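Local coordinates for protein flavin reductase (Uncultured bacterium, PDB 5CHO) that probably supplies reduced FAD to the halogenase partner of a bacterial two-component tryptophan halogenase, as its flavin reductase component, at residues S57-T62 / R117-T122; G132-A137 / W146-L151; V51-D56 / L91-F96. One frame throughout, in Å; residues are numbered along the deposited sequence.

Interaction 1 of 3, residues S57-T62 / R117-T122. With FAD (flavin-adenine dinucleotide), chain I.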
loop_
_atom_site.group_PDB
_atom_site.type_symbol
_atom_site.label_atom_id
_atom_site.label_comp_id
_atom_site.label_asym_id
_atom_site.label_seq_id
_atom_site.Cartn_x
_atom_site.Cartn_y
_atom_site.Cartn_z
ATOM N N SER A 57 -1.690 22.593 16.506
ATOM C CA SER A 57 -0.410 21.902 16.556
ATOM C C SER A 57 -0.171 21.139 15.259
ATOM O O SER A 57 -0.207 19.910 15.257
ATOM C CB SER A 57 -0.372 20.945 17.752
ATOM O OG SER A 57 0.802 20.152 17.742
ATOM N N PRO A 58 0.060 21.861 14.148
ATOM C CA PRO A 58 0.355 21.178 12.883
ATOM C C PRO A 58 1.496 20.182 13.041
ATOM O O PRO A 58 2.445 20.411 13.795
ATOM C CB PRO A 58 0.749 22.316 11.940
ATOM C CG PRO A 58 0.115 23.522 12.500
ATOM C CD PRO A 58 0.002 23.322 13.986
ATOM N N HIS A 59 1.395 19.079 12.315
ATOM C CA HIS A 59 2.355 18.001 12.440
ATOM C C HIS A 59 2.449 17.237 11.129
ATOM O O HIS A 59 1.547 17.310 10.296
ATOM C CB HIS A 59 1.942 17.064 13.576
ATOM C CG HIS A 59 2.971 16.036 13.920
ATOM N ND1 HIS A 59 4.319 16.326 13.990
ATOM C CD2 HIS A 59 2.859 14.715 14.188
ATOM C CE1 HIS A 59 4.986 15.231 14.303
ATOM N NE2 HIS A 59 4.122 14.237 14.428
ATOM N N ALA A 60 3.543 16.508 10.951
ATOM C CA ALA A 60 3.746 15.715 9.748
ATOM C C ALA A 60 4.559 14.471 10.064
ATOM O O ALA A 60 5.340 14.455 11.019
ATOM C CB ALA A 60 4.433 16.539 8.675
ATOM N N MET A 61 4.359 13.433 9.260
ATOM C CA MET A 61 5.101 12.188 9.389
ATOM C C MET A 61 5.175 11.500 8.031
ATOM O O MET A 61 4.307 11.683 7.174
ATOM C CB MET A 61 4.453 11.262 10.426
ATOM C CG MET A 61 3.046 10.807 10.063
ATOM S SD MET A 61 2.922 9.124 9.429
ATOM C CE MET A 61 3.139 8.154 10.914
ATOM N N THR A 62 6.227 10.712 7.846
ATOM C CA THR A 62 6.445 10.013 6.594
ATOM C C THR A 62 5.747 8.655 6.637
ATOM O O THR A 62 5.879 7.901 7.600
ATOM C CB THR A 62 7.947 9.835 6.309
ATOM O OG1 THR A 62 8.549 11.113 6.076
ATOM C CG2 THR A 62 8.162 8.939 5.100
ATOM N N ARG A 117 13.487 14.679 15.137
ATOM C CA ARG A 117 13.377 15.915 14.374
ATOM C C ARG A 117 12.795 17.064 15.196
ATOM O O ARG A 117 12.052 16.834 16.148
ATOM C CB ARG A 117 12.515 15.689 13.123
ATOM C CG ARG A 117 11.026 15.440 13.388
ATOM C CD ARG A 117 10.337 14.967 12.115
ATOM N NE ARG A 117 8.928 14.604 12.277
ATOM C CZ ARG A 117 8.488 13.383 12.571
ATOM N NH1 ARG A 117 9.338 12.382 12.755
ATOM N NH2 ARG A 117 7.185 13.161 12.675
ATOM N N PRO A 118 13.136 18.308 14.824
ATOM C CA PRO A 118 12.475 19.479 15.408
ATOM C C PRO A 118 10.980 19.428 15.114
ATOM O O PRO A 118 10.613 19.181 13.965
ATOM C CB PRO A 118 13.141 20.663 14.698
ATOM C CG PRO A 118 14.410 20.131 14.132
ATOM C CD PRO A 118 14.184 18.683 13.860
ATOM N N ARG A 119 10.141 19.652 16.123
ATOM C CA ARG A 119 8.694 19.520 15.959
ATOM C C ARG A 119 7.943 20.849 16.025
ATOM O O ARG A 119 6.728 20.871 16.216
ATOM C CB ARG A 119 8.157 18.546 17.013
ATOM C CG ARG A 119 8.570 17.113 16.721
ATOM C CD ARG A 119 8.264 16.131 17.835
ATOM N NE ARG A 119 8.938 14.865 17.560
ATOM C CZ ARG A 119 8.392 13.838 16.911
ATOM N NH1 ARG A 119 7.144 13.909 16.454
ATOM N NH2 ARG A 119 9.102 12.733 16.707
ATOM N N ASP A 120 8.665 21.952 15.844
ATOM C CA ASP A 120 8.072 23.291 15.881
ATOM C C ASP A 120 7.055 23.450 14.736
ATOM O O ASP A 120 7.405 23.271 13.575
ATOM C CB ASP A 120 9.178 24.354 15.788
ATOM C CG ASP A 120 8.659 25.780 15.955
ATOM O OD1 ASP A 120 9.465 26.652 16.349
ATOM O OD2 ASP A 120 7.462 26.039 15.711
ATOM N N PRO A 121 5.792 23.789 15.056
ATOM C CA PRO A 121 4.760 24.001 14.030
ATOM C C PRO A 121 5.109 25.095 13.027
ATOM O O PRO A 121 4.547 25.142 11.932
ATOM C CB PRO A 121 3.544 24.431 14.847
ATOM C CG PRO A 121 3.750 23.829 16.173
ATOM C CD PRO A 121 5.227 23.903 16.411
ATOM N N THR A 122 6.034 25.964 13.416
ATOM C CA THR A 122 6.460 27.078 12.579
ATOM C C THR A 122 7.049 26.605 11.246
ATOM O O THR A 122 7.012 27.334 10.253
ATOM C CB THR A 122 7.510 27.945 13.313
ATOM O OG1 THR A 122 7.052 28.237 14.638
ATOM C CG2 THR A 122 7.772 29.244 12.556
HETATM P PA FAD I . 6.819 9.653 16.722
HETATM O O1A FAD I . 6.372 10.490 17.887
HETATM O O2A FAD I . 8.013 10.246 16.083
HETATM O O5B FAD I . 7.197 8.163 17.228
HETATM C C5B FAD I . 7.742 7.242 16.274
HETATM C C4B FAD I . 8.349 5.992 17.010
HETATM O O4B FAD I . 9.418 6.343 17.638
HETATM C C3B FAD I . 7.373 5.481 18.063
HETATM O O3B FAD I . 7.350 4.094 18.087
HETATM C C2B FAD I . 7.896 6.028 19.390
HETATM O O2B FAD I . 7.717 4.993 20.500
HETATM C C1B FAD I . 9.154 6.232 19.217
HETATM N N9A FAD I . 9.535 7.447 19.839
HETATM C C8A FAD I . 9.703 8.656 19.251
HETATM N N7A FAD I . 10.066 9.540 20.215
HETATM C C5A FAD I . 10.117 8.875 21.396
HETATM C C6A FAD I . 10.421 9.283 22.686
HETATM N N6A FAD I . 10.813 10.556 23.273
HETATM N N1A FAD I . 10.397 8.390 23.701
HETATM C C2A FAD I . 10.068 7.081 23.464
HETATM N N3A FAD I . 9.758 6.674 22.192
HETATM C C4A FAD I . 9.787 7.576 21.162
HETATM N N1 FAD I . 5.374 4.978 10.325
HETATM C C2 FAD I . 3.978 4.566 10.468
HETATM O O2 FAD I . 3.436 4.584 11.578
HETATM N N3 FAD I . 3.225 4.121 9.300
HETATM C C4 FAD I . 3.857 4.095 8.021
HETATM O O4 FAD I . 3.258 3.748 7.103
HETATM C C4X FAD I . 5.288 4.519 7.889
HETATM N N5 FAD I . 5.944 4.500 6.617
HETATM C C5X FAD I . 7.358 4.932 6.490
HETATM C C6 FAD I . 8.010 4.915 5.221
HETATM C C7 FAD I . 9.348 5.318 5.111
HETATM C C7M FAD I . 9.730 5.176 3.606
HETATM C C8 FAD I . 10.029 5.741 6.255
HETATM C C8M FAD I . 11.513 6.166 5.996
HETATM C C9 FAD I . 9.383 5.757 7.497
HETATM C C9A FAD I . 8.047 5.349 7.623
HETATM N N10 FAD I . 7.390 5.374 8.928
HETATM C C10 FAD I . 6.008 4.953 9.046
HETATM C "C1'" FAD I . 8.114 5.815 10.156
HETATM C "C2'" FAD I . 7.605 7.197 10.612
HETATM O "O2'" FAD I . 7.738 8.103 9.560
HETATM C "C3'" FAD I . 8.435 7.636 11.795
HETATM O "O3'" FAD I . 8.219 6.760 12.857
HETATM C "C4'" FAD I . 8.054 9.057 12.224
HETATM O "O4'" FAD I . 8.994 9.529 13.101
HETATM C "C5'" FAD I . 6.677 9.044 12.920
HETATM O "O5'" FAD I . 6.335 10.364 13.324
HETATM P P FAD I . 5.307 10.573 14.556
HETATM O O1P FAD I . 5.488 11.956 15.124
HETATM O O2P FAD I . 3.864 10.371 14.077
HETATM O O3P FAD I . 5.647 9.507 15.659
HETATM O O HOH W 1 5.761 18.484 14.002
#

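Interaction 2 of 3, residues G132-A137 / W146-L151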
loop_
_atom_site.group_PDB
_atom_site.type_symbol
_atom_site.label_atom_id
_atom_site.label_comp_id
_atom_site.label_asym_id
_atom_site.label_seq_id
_atom_site.Cartn_x
_atom_site.Cartn_y
_atom_site.Cartn_z
ATOM N N GLY A 132 -3.778 23.080 2.792
ATOM C CA GLY A 132 -4.949 22.573 2.110
ATOM C C GLY A 132 -6.140 23.463 2.409
ATOM O O GLY A 132 -6.392 23.820 3.560
ATOM N N ALA A 133 -6.874 23.818 1.362
ATOM C CA ALA A 133 -7.971 24.774 1.469
ATOM C C ALA A 133 -9.082 24.283 2.398
ATOM O O ALA A 133 -9.719 25.083 3.082
ATOM C CB ALA A 133 -8.533 25.075 0.085
ATOM N N ARG A 134 -9.311 22.973 2.418
ATOM C CA ARG A 134 -10.414 22.398 3.183
ATOM C C ARG A 134 -10.055 22.021 4.616
ATOM O O ARG A 134 -10.904 22.084 5.505
ATOM C CB ARG A 134 -10.951 21.157 2.472
ATOM C CG ARG A 134 -11.597 21.439 1.131
ATOM C CD ARG A 134 -12.882 22.236 1.315
ATOM N NE ARG A 134 -13.872 21.495 2.092
ATOM C CZ ARG A 134 -14.665 20.552 1.593
ATOM N NH1 ARG A 134 -14.593 20.227 0.307
ATOM N NH2 ARG A 134 -15.536 19.930 2.380
ATOM N N THR A 135 -8.801 21.640 4.839
ATOM C CA THR A 135 -8.383 21.093 6.127
ATOM C C THR A 135 -7.295 21.930 6.784
ATOM O O THR A 135 -7.030 21.781 7.975
ATOM C CB THR A 135 -7.865 19.655 5.964
ATOM O OG1 THR A 135 -6.691 19.661 5.143
ATOM C CG2 THR A 135 -8.931 18.779 5.323
ATOM N N GLY A 136 -6.673 22.815 6.010
ATOM C CA GLY A 136 -5.523 23.563 6.486
ATOM C C GLY A 136 -4.298 22.700 6.731
ATOM O O GLY A 136 -3.325 23.162 7.323
ATOM N N ALA A 137 -4.343 21.444 6.296
ATOM C CA ALA A 137 -3.218 20.537 6.494
ATOM C C ALA A 137 -2.068 20.916 5.558
ATOM O O ALA A 137 -2.305 21.268 4.401
ATOM C CB ALA A 137 -3.640 19.097 6.255
ATOM N N TRP A 146 -1.583 15.685 -4.323
ATOM C CA TRP A 146 -2.108 16.090 -3.020
ATOM C C TRP A 146 -3.467 15.459 -2.736
ATOM O O TRP A 146 -4.280 15.281 -3.643
ATOM C CB TRP A 146 -2.249 17.615 -2.929
ATOM C CG TRP A 146 -0.966 18.391 -2.834
ATOM C CD1 TRP A 146 0.270 17.919 -2.497
ATOM C CD2 TRP A 146 -0.808 19.797 -3.060
ATOM N NE1 TRP A 146 1.188 18.943 -2.507
ATOM C CE2 TRP A 146 0.550 20.107 -2.853
ATOM C CE3 TRP A 146 -1.683 20.822 -3.425
ATOM C CZ2 TRP A 146 1.050 21.399 -2.995
ATOM C CZ3 TRP A 146 -1.187 22.099 -3.567
ATOM C CH2 TRP A 146 0.165 22.378 -3.354
ATOM N N PHE A 147 -3.699 15.112 -1.472
ATOM C CA PHE A 147 -5.017 14.687 -1.010
ATOM C C PHE A 147 -5.346 15.392 0.299
ATOM O O PHE A 147 -4.464 15.592 1.133
ATOM C CB PHE A 147 -5.102 13.174 -0.773
ATOM C CG PHE A 147 -4.747 12.333 -1.966
ATOM C CD1 PHE A 147 -5.724 11.902 -2.856
ATOM C CD2 PHE A 147 -3.429 11.965 -2.194
ATOM C CE1 PHE A 147 -5.389 11.121 -3.950
ATOM C CE2 PHE A 147 -3.092 11.182 -3.278
ATOM C CZ PHE A 147 -4.072 10.762 -4.161
ATOM N N GLU A 148 -6.609 15.769 0.472
ATOM C CA GLU A 148 -7.124 16.136 1.788
ATOM C C GLU A 148 -8.209 15.147 2.162
ATOM O O GLU A 148 -9.018 14.755 1.319
ATOM C CB GLU A 148 -7.682 17.561 1.821
ATOM C CG GLU A 148 -6.663 18.651 1.566
ATOM C CD GLU A 148 -7.276 20.034 1.672
ATOM O OE1 GLU A 148 -7.290 20.593 2.788
ATOM O OE2 GLU A 148 -7.754 20.558 0.644
ATOM N N CYS A 149 -8.228 14.754 3.429
ATOM C CA CYS A 149 -9.124 13.705 3.880
ATOM C C CYS A 149 -9.767 14.041 5.210
ATOM O O CYS A 149 -9.181 14.735 6.039
ATOM C CB CYS A 149 -8.359 12.386 4.011
ATOM S SG CYS A 149 -7.346 11.955 2.578
ATOM N N ALA A 150 -10.981 13.541 5.396
ATOM C CA ALA A 150 -11.634 13.552 6.693
ATOM C C ALA A 150 -11.595 12.142 7.246
ATOM O O ALA A 150 -11.852 11.186 6.517
ATOM C CB ALA A 150 -13.054 14.041 6.576
ATOM N N LEU A 151 -11.284 12.008 8.529
ATOM C CA LEU A 151 -11.193 10.692 9.131
ATOM C C LEU A 151 -12.573 10.040 9.168
ATOM O O LEU A 151 -13.511 10.553 9.777
ATOM C CB LEU A 151 -10.581 10.788 10.530
ATOM C CG LEU A 151 -10.451 9.479 11.311
ATOM C CD1 LEU A 151 -9.645 8.458 10.523
ATOM C CD2 LEU A 151 -9.808 9.737 12.665
#

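Interaction 3 of 3, residues V51-D56 / L91-F96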
loop_
_atom_site.group_PDB
_atom_site.type_symbol
_atom_site.label_atom_id
_atom_site.label_comp_id
_atom_site.label_asym_id
_atom_site.label_seq_id
_atom_site.Cartn_x
_atom_site.Cartn_y
_atom_site.Cartn_z
ATOM N N VAL A 51 2.156 12.360 5.548
ATOM C CA VAL A 51 0.845 12.562 6.145
ATOM C C VAL A 51 0.906 13.726 7.126
ATOM O O VAL A 51 1.811 13.783 7.957
ATOM C CB VAL A 51 0.372 11.285 6.860
ATOM C CG1 VAL A 51 -0.942 11.516 7.579
ATOM C CG2 VAL A 51 0.265 10.138 5.864
ATOM N N THR A 52 -0.038 14.662 7.020
ATOM C CA THR A 52 -0.003 15.884 7.826
ATOM C C THR A 52 -1.361 16.238 8.432
ATOM O O THR A 52 -2.404 15.847 7.908
ATOM C CB THR A 52 0.461 17.088 6.986
ATOM O OG1 THR A 52 -0.542 17.417 6.018
ATOM C CG2 THR A 52 1.764 16.778 6.274
ATOM N N VAL A 53 -1.337 16.980 9.536
ATOM C CA VAL A 53 -2.542 17.614 10.063
ATOM C C VAL A 53 -2.289 19.110 10.219
ATOM O O VAL A 53 -1.141 19.543 10.330
ATOM C CB VAL A 53 -2.974 17.036 11.425
ATOM C CG1 VAL A 53 -3.265 15.546 11.307
ATOM C CG2 VAL A 53 -1.908 17.288 12.477
ATOM N N GLY A 54 -3.362 19.894 10.234
ATOM C CA GLY A 54 -3.271 21.312 10.528
ATOM C C GLY A 54 -3.698 21.576 11.959
ATOM O O GLY A 54 -3.369 20.808 12.862
ATOM N N GLY A 55 -4.435 22.661 12.170
ATOM C CA GLY A 55 -4.907 23.001 13.501
ATOM C C GLY A 55 -3.923 23.807 14.324
ATOM O O GLY A 55 -3.083 24.523 13.782
ATOM N N ASP A 56 -4.043 23.688 15.644
ATOM C CA ASP A 56 -3.219 24.449 16.577
ATOM C C ASP A 56 -1.799 23.911 16.618
ATOM O O ASP A 56 -0.835 24.668 16.740
ATOM C CB ASP A 56 -3.827 24.385 17.975
ATOM C CG ASP A 56 -5.172 25.076 18.056
ATOM O OD1 ASP A 56 -5.388 26.052 17.309
ATOM O OD2 ASP A 56 -6.018 24.636 18.864
ATOM N N LEU A 91 -6.540 11.379 15.281
ATOM C CA LEU A 91 -7.747 11.273 16.095
ATOM C C LEU A 91 -8.221 12.615 16.662
ATOM O O LEU A 91 -9.419 12.899 16.668
ATOM C CB LEU A 91 -7.530 10.286 17.247
ATOM C CG LEU A 91 -7.331 8.818 16.856
ATOM C CD1 LEU A 91 -7.102 7.919 18.075
ATOM C CD2 LEU A 91 -8.513 8.324 16.026
ATOM N N GLU A 92 -7.288 13.436 17.138
ATOM C CA GLU A 92 -7.642 14.725 17.728
ATOM C C GLU A 92 -8.212 15.685 16.686
ATOM O O GLU A 92 -9.233 16.328 16.924
ATOM C CB GLU A 92 -6.427 15.355 18.424
ATOM C CG GLU A 92 -6.765 16.539 19.335
ATOM C CD GLU A 92 -5.544 17.108 20.042
ATOM O OE1 GLU A 92 -4.477 16.459 20.012
ATOM O OE2 GLU A 92 -5.652 18.206 20.627
ATOM N N VAL A 93 -7.547 15.790 15.539
ATOM C CA VAL A 93 -7.900 16.795 14.533
ATOM C C VAL A 93 -8.999 16.325 13.565
ATOM O O VAL A 93 -9.741 17.137 13.009
ATOM C CB VAL A 93 -6.650 17.220 13.744
ATOM C CG1 VAL A 93 -7.008 18.245 12.683
ATOM C CG2 VAL A 93 -5.614 17.781 14.701
ATOM N N GLY A 94 -9.103 15.015 13.370
ATOM C CA GLY A 94 -10.151 14.443 12.536
ATOM C C GLY A 94 -10.066 14.681 11.033
ATOM O O GLY A 94 -10.939 14.231 10.289
ATOM N N SER A 95 -9.027 15.372 10.577
ATOM C CA SER A 95 -8.762 15.490 9.144
ATOM C C SER A 95 -7.261 15.549 8.896
ATOM O O SER A 95 -6.488 15.839 9.808
ATOM C CB SER A 95 -9.447 16.728 8.556
ATOM O OG SER A 95 -8.880 17.919 9.074
ATOM N N PHE A 96 -6.845 15.272 7.665
ATOM C CA PHE A 96 -5.423 15.227 7.363
ATOM C C PHE A 96 -5.107 15.367 5.880
ATOM O O PHE A 96 -5.977 15.215 5.021
ATOM C CB PHE A 96 -4.817 13.924 7.896
ATOM C CG PHE A 96 -5.413 12.682 7.304
ATOM C CD1 PHE A 96 -4.811 12.058 6.217
ATOM C CD2 PHE A 96 -6.556 12.117 7.851
ATOM C CE1 PHE A 96 -5.350 10.898 5.679
ATOM C CE2 PHE A 96 -7.098 10.963 7.319
ATOM C CZ PHE A 96 -6.495 10.352 6.232
HETATM O O HOH W 2 -6.009 18.915 9.379
#

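Interaction 1 of 3, residues S57-T62 / R117-T122
H59 and R119 come together because both donate to one phosphate oxygen. H59 NE2 reaches FAD O1P at 2.7 Å, in the plane of its imidazole ring. R119 NH1 reaches the same O1P at 2.9 Å, also in the plane of its guanidinium group. The two donors thus bring H59 CE1 within 3.3 Å of R119 NH1, with ring and guanidinium planes turned 37° apart. R119 extends its grip to the second phosphate, where NH2 bonds FAD O2A at 2.8 Å. The other ring nitrogen of H59, ND1, lies 2.6 Å from a water, which also gives a weak bond to the carbonyl of R119.

R117 takes the next place along the cofactor. Its CG sits between the backbone N and the carbonyl carbon (chi1 69°), and the chain then runs extended to NE. This carries the guanidinium to strand 59-63. NH2 donates to A60 O at 2.8 Å, 30° out of the guanidinium plane. The same nitrogen gives FAD O5' a nearly straight bond, while NH1 bonds FAD O4', which lies in the plane of the guanidinium at its edge. R117 therefore ties the strand to the ribityl chain and the start of the pyrophosphate.

The fold is the split beta-barrel of flavin reductase-like proteins. Here strand 59-63 and the loop after helix 106-111 together hold the FAD pyrophosphate. The positive charge of R117 and R119 would probably offset the negative charge of the pyrophosphate. M61 turns its methyl, CE, to the flavin, 3.6 Å from FAD O2. T62 accepts from the ribityl hydroxyl O2' through its carbonyl.

Further from the cofactor, P58 and P121 cross at about a right angle. P58 CD packs on P121 CB at 3.8 Å, and P58 also rests on F124.

Interaction 2 of 3, residues G132-A137 / W146-L151
G132 sits over the carboxylate of E148, in the beta-hairpin turn that joins strands 129-131 and 138-140. Its CA lies 3.5 Å from E148 CD. There is little room between the two, with G132 C 3.1 Å from E148 OE1. R134 comes next and uses its backbone: its N gives weak bonds to both E148 OE1 and OE2. The R134 side chain passes the carboxylate only with CB and CG, and its charged end leads away.

T135 makes the firm hold. Its N bonds E148 OE1 at 2.8 Å from the syn side, 28° out of the carboxylate plane. Its OG1 donates to the same oxygen at 2.6 Å, on the anti lone pair. The E148 chain is extended beyond CG, which brings this buried carboxylate from strand 145-157 up into the turn. E148 OE2 has a further partner, T169 OG1 on strand 160-172. An alanine in place of E148 would probably leave T135 N and OG1 without their acceptor and the turn freer to move.

G136 follows with positive phi, and its N bonds G132 O. T135 also begins an ST turn, its OG1 accepting from A137 N at 3.2 Å.

Interaction 3 of 3, residues V51-D56 / L91-F96
V53 sets CG1 anti to the carbonyl carbon (chi1 -60°), which turns it to F96 CB, 4.1 Å away. In F96, CG lies between the backbone N and the carbonyl carbon (chi1 61°), and the ring swings away. There F96 CD1 meets V51 CG1, also at 4.1 Å, and the two side chains cross obliquely.

The backbones come close as well. V53 and F96 have their CA atoms 4.6 Å apart. T52 O lies 3.1 Å from F96 CB, and V53 CG1 lies 3.6 Å from S95 O. Strands 46-53 and 95-100 are antiparallel neighbours in the barrel sheet. No direct hydrogen bond joins these two segments, though T52 pairs with G97 just beyond. At the strand end a water lies between them. G54 N donates to it at 2.9 Å, and S95 OG lies 3.1 Å from the same water.

V93 adds a second apolar point from the last turn of helix 85-93. Its CG2 faces V53 CB at 4.3 Å and also comes near G54 O. G94 then leaves the helix with positive phi, and the chain turns straight into strand 95-100. The helix end and the strand start thus both pack against the end of strand 46-53.

The sheet continues on both flanks. V51 and V53 bond through their backbones to M61 and H59 of strand 59-63, while F96 bonds to C149 of strand 145-157. Helix 85-93 lies against V53, which touches M86, S89 and L90; L90 also meets F96. T52 points away from the 91-96 segment, and its OG1 bonds P138 O beyond the turn of residues 132-137.

How the interactions relate
Each of the three contacts has a segment on one antiparallel sheet. Strands 59-63, 46-53, 95-100 and 145-157 are successive neighbours in it. Interaction 3 lies in the middle: its centre is about 11 Å from that of interaction 1 and about 9 Å from that of interaction 2. It touches both, by strand pairing on either flank. Interactions 1 and 2 lie about 16 Å apart between centres and do not touch. Along the chain the segments of interactions 1 and 3 alternate, and both contacts close before interaction 2 opens. Interaction 1 forms part of the FAD site. The sheet therefore connects the cofactor site, strand by strand, to the hairpin turn of interaction 2.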